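Local coordinates for PTS system, cellobiose-specific IIA component (PDB 3K1S), which probably accepts and passes on a phosphoryl group as the IIA component of the phosphotransferase system that takes up cellobiose in Bacillus anthracis, at residues K47-E50 with A51-A55; L62-S65 with E66-G69. All coordinates share one frame; numbering follows the deposited sequence.

Interaction 1 (K47-E50 with A51-A55); sequences KAKE and AINEA. With NA (sodium ion), chain K.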
# COMPACT_ATOMS: atom_id res chain seq x y z
N LYS A 47 3.55 10.43 16.46
CA LYS A 47 4.04 11.40 15.49
C LYS A 47 3.64 11.01 14.07
O LYS A 47 3.34 11.87 13.25
CB LYS A 47 5.55 11.59 15.61
CG LYS A 47 5.94 12.38 16.85
CD LYS A 47 7.44 12.35 17.06
CE LYS A 47 7.81 12.94 18.41
NZ LYS A 47 9.29 13.11 18.50
N ALA A 48 3.64 9.71 13.80
CA ALA A 48 3.15 9.20 12.54
C ALA A 48 1.73 9.70 12.32
O ALA A 48 1.43 10.30 11.29
CB ALA A 48 3.20 7.68 12.52
N LYS A 49 0.87 9.46 13.31
CA LYS A 49 -0.53 9.87 13.24
C LYS A 49 -0.66 11.36 12.96
O LYS A 49 -1.45 11.77 12.09
CB LYS A 49 -1.27 9.50 14.54
CG LYS A 49 -2.74 9.94 14.60
CD LYS A 49 -3.48 9.75 13.27
CE LYS A 49 -3.81 8.29 12.98
NZ LYS A 49 -4.42 8.12 11.63
N GLU A 50 0.10 12.17 13.70
CA GLU A 50 0.08 13.62 13.54
C GLU A 50 0.43 14.03 12.11
O GLU A 50 -0.19 14.93 11.55
CB GLU A 50 1.04 14.28 14.53
CG GLU A 50 0.55 14.24 15.97
CD GLU A 50 -0.75 15.00 16.15
OE1 GLU A 50 -1.11 15.77 15.24
OE2 GLU A 50 -1.41 14.82 17.20
N ALA A 51 1.42 13.36 11.52
CA ALA A 51 1.87 13.66 10.17
C ALA A 51 0.82 13.31 9.11
O ALA A 51 0.66 14.03 8.12
CB ALA A 51 3.21 12.96 9.87
N ILE A 52 0.12 12.19 9.31
CA ILE A 52 -1.02 11.82 8.48
C ILE A 52 -2.14 12.87 8.60
O ILE A 52 -2.81 13.19 7.62
CB ILE A 52 -1.57 10.42 8.86
CG1 ILE A 52 -0.65 9.33 8.29
CG2 ILE A 52 -3.01 10.23 8.35
CD1 ILE A 52 -0.75 8.00 9.02
N ASN A 53 -2.34 13.40 9.81
CA ASN A 53 -3.32 14.46 10.00
C ASN A 53 -3.00 15.68 9.13
O ASN A 53 -3.88 16.22 8.46
CB ASN A 53 -3.43 14.87 11.47
CG ASN A 53 -4.19 13.85 12.32
OD1 ASN A 53 -4.77 12.89 11.81
ND2 ASN A 53 -4.18 14.07 13.63
N GLU A 54 -1.73 16.09 9.13
CA GLU A 54 -1.28 17.24 8.33
C GLU A 54 -1.46 16.99 6.83
O GLU A 54 -1.87 17.89 6.09
CB GLU A 54 0.18 17.57 8.64
CG GLU A 54 0.42 18.03 10.06
CD GLU A 54 -0.04 19.45 10.30
OE1 GLU A 54 0.07 20.29 9.38
OE2 GLU A 54 -0.51 19.72 11.43
N ALA A 55 -1.14 15.78 6.39
CA ALA A 55 -1.35 15.40 5.00
C ALA A 55 -2.84 15.39 4.68
O ALA A 55 -3.26 15.81 3.59
CB ALA A 55 -0.74 14.03 4.73
NA NA K . -2.54 16.60 14.29
O HOH W 1 0.35 17.70 13.46
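Ile52 lies back over the preceding turn, on the carbonyls of Ala48 and Lys49. Its CB sits 3.5 Å from Lys49 O. With CG1 anti to the carbonyl carbon (chi1 -76°), that branch runs back along the helix, and CG1 comes 3.8 Å from Ala48 O. CD1 stays close to the same oxygen at 3.9 Å. The other branch, CG2, passes Lys49 obliquely and has Lys49 NZ 4.1 Å away, an approach that the bends at chi2 and chi3 of the lysine make possible. Ile52 touches Ala22 of helix 10-34 and Lys92 of helix 76-108, so it fills the seam between all three helices of this spectrin repeat-like, all-alpha bundle. Beneath the side chains runs ordinary alpha-helical bonding, i to i+4; Ile52 N reaches Ala48 O at 3.0 Å and 164°. Further round, the aliphatic CD of Lys49 lies 3.7 Å from Asn53 OD1. Glu50 and Asn53 turn their carboxylate and amide planes almost perpendicular, 88° apart. A sodium ion is modelled at Glu50 OE1, but the distance is short and the glutamate has two conformers, which leaves this site doubtful.

Interaction 2 (L62-S65 with E66-G69); sequences LIQS and EARG. With NA (sodium ion), chain L.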
# COMPACT_ATOMS: atom_id res chain seq x y z
N LEU A 62 -8.51 19.16 -1.39
CA LEU A 62 -8.36 18.71 -2.76
C LEU A 62 -9.67 18.10 -3.26
O LEU A 62 -10.22 18.54 -4.27
CB LEU A 62 -7.19 17.72 -2.87
CG LEU A 62 -6.60 17.35 -4.23
CD1 LEU A 62 -6.10 18.57 -4.99
CD2 LEU A 62 -5.47 16.34 -4.03
N ILE A 63 -10.17 17.11 -2.53
CA ILE A 63 -11.46 16.49 -2.85
C ILE A 63 -12.58 17.53 -2.95
O ILE A 63 -13.34 17.52 -3.92
CB ILE A 63 -11.84 15.39 -1.81
CG1 ILE A 63 -10.74 14.32 -1.71
CG2 ILE A 63 -13.20 14.76 -2.15
CD1 ILE A 63 -10.26 13.75 -3.04
N GLN A 64 -12.67 18.41 -1.96
CA GLN A 64 -13.73 19.42 -1.93
C GLN A 64 -13.65 20.39 -3.13
O GLN A 64 -14.68 20.73 -3.71
CB GLN A 64 -13.74 20.18 -0.60
CG GLN A 64 -14.97 21.06 -0.37
CD GLN A 64 -16.30 20.30 -0.47
OE1 GLN A 64 -16.35 19.07 -0.34
NE2 GLN A 64 -17.38 21.04 -0.69
N SER A 65 -12.45 20.81 -3.50
CA SER A 65 -12.23 21.58 -4.73
C SER A 65 -13.01 20.95 -5.89
O SER A 65 -13.81 21.62 -6.55
CB SER A 65 -10.75 21.64 -5.10
OG SER A 65 -10.02 22.40 -4.15
N GLU A 66 -12.76 19.66 -6.13
CA GLU A 66 -13.47 18.93 -7.18
C GLU A 66 -14.98 18.99 -6.98
O GLU A 66 -15.73 19.26 -7.92
CB GLU A 66 -13.04 17.46 -7.24
CG GLU A 66 -11.64 17.25 -7.76
CD GLU A 66 -11.38 15.82 -8.18
OE1 GLU A 66 -11.94 14.89 -7.54
OE2 GLU A 66 -10.62 15.62 -9.15
N ALA A 67 -15.42 18.72 -5.75
CA ALA A 67 -16.84 18.80 -5.44
C ALA A 67 -17.42 20.14 -5.91
O ALA A 67 -18.56 20.20 -6.38
CB ALA A 67 -17.07 18.60 -3.95
N ARG A 68 -16.63 21.20 -5.79
CA ARG A 68 -17.06 22.55 -6.19
C ARG A 68 -17.07 22.71 -7.71
O ARG A 68 -17.62 23.69 -8.23
CB ARG A 68 -16.14 23.61 -5.58
CG ARG A 68 -16.33 23.83 -4.09
CD ARG A 68 -15.75 25.19 -3.66
NE ARG A 68 -14.29 25.21 -3.67
CZ ARG A 68 -13.51 24.78 -2.68
NH1 ARG A 68 -14.05 24.27 -1.57
NH2 ARG A 68 -12.19 24.85 -2.80
N GLY A 69 -16.49 21.75 -8.41
CA GLY A 69 -16.38 21.81 -9.87
C GLY A 69 -15.09 22.50 -10.30
O GLY A 69 -14.96 22.93 -11.44
NA NA L . -10.88 17.19 -10.82
O HOH W 2 -14.30 15.23 -5.46
O HOH W 3 -16.66 23.98 -0.47
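Arg68 folds back over Gln64 and Ser65 on the last turn of helix 38-67. Its chain bends at chi3 (-71°), which lays one guanidinium face above Ser65 CA and Gln64 O, both offset toward the rim. NH1 comes 3.5 Å from Gln64 CG, and at the guanidinium edge, in plane, a water takes a hydrogen bond from NH1 at 2.8 Å and another from Gln64 NE2. The other donors look outside the two segments: NE pairs with Glu70 and NH2 with Glu61, both salt bridges. Ser65 OG is hydrogen-bonded to the carbonyl of Glu61.

The regular ladder closes with Ala67 N on Ile63 O at 3.0 Å and Arg68 N on Gln64 O at 2.9 Å, the latter N also bonding weakly to Ser65 O. The helix then ends in a Schellman motif: Gly69, at positive phi (90°), closes it with its N hydrogen-bonded to Glu66 O.

Glu66 has busy oxygens. Its chain, extended beyond CG, carries the carboxylate to a second subunit, where OE2 accepts from Val76 N and OE1 from Leu77 N, backbone amides at the start of that subunit's helix 76-108. A water donates to OE1 at 3.2 Å and to Ile63 O at 2.9 Å, giving that carbonyl a second donor and tying the carboxylate back to its own helix. A sodium ion is bound by Glu66 OE2 at 2.3 Å.

The charged groups of Glu66 and Arg68 thus find their partners mostly outside the two segments: NE and NH2 of the guanidinium each meet a carboxylate, and the Glu66 carboxylate meets a cation and two amides at a helix start, an environment that would probably stabilise its negative form and helps join the two subunits.

How the interactions relate
Both interactions belong to helix 38-67, the second of the three helices along the chain, and come in series: 47-55 first, 62-69 later. Their centres are 22 Å apart and their nearest atoms about 8 Å, so they do not touch. Interaction 1 lies near the middle of the chain, about 6 Å from its centre, where the helix packs against helices 10-34 and 76-108 of its own subunit. Interaction 2 is about 22 Å out, where the same helix ends and a second subunit is in reach. One helix thus packs one face against the other two helices of its subunit and, with its far end, contributes to the contact with a second subunit of the three-chain assembly.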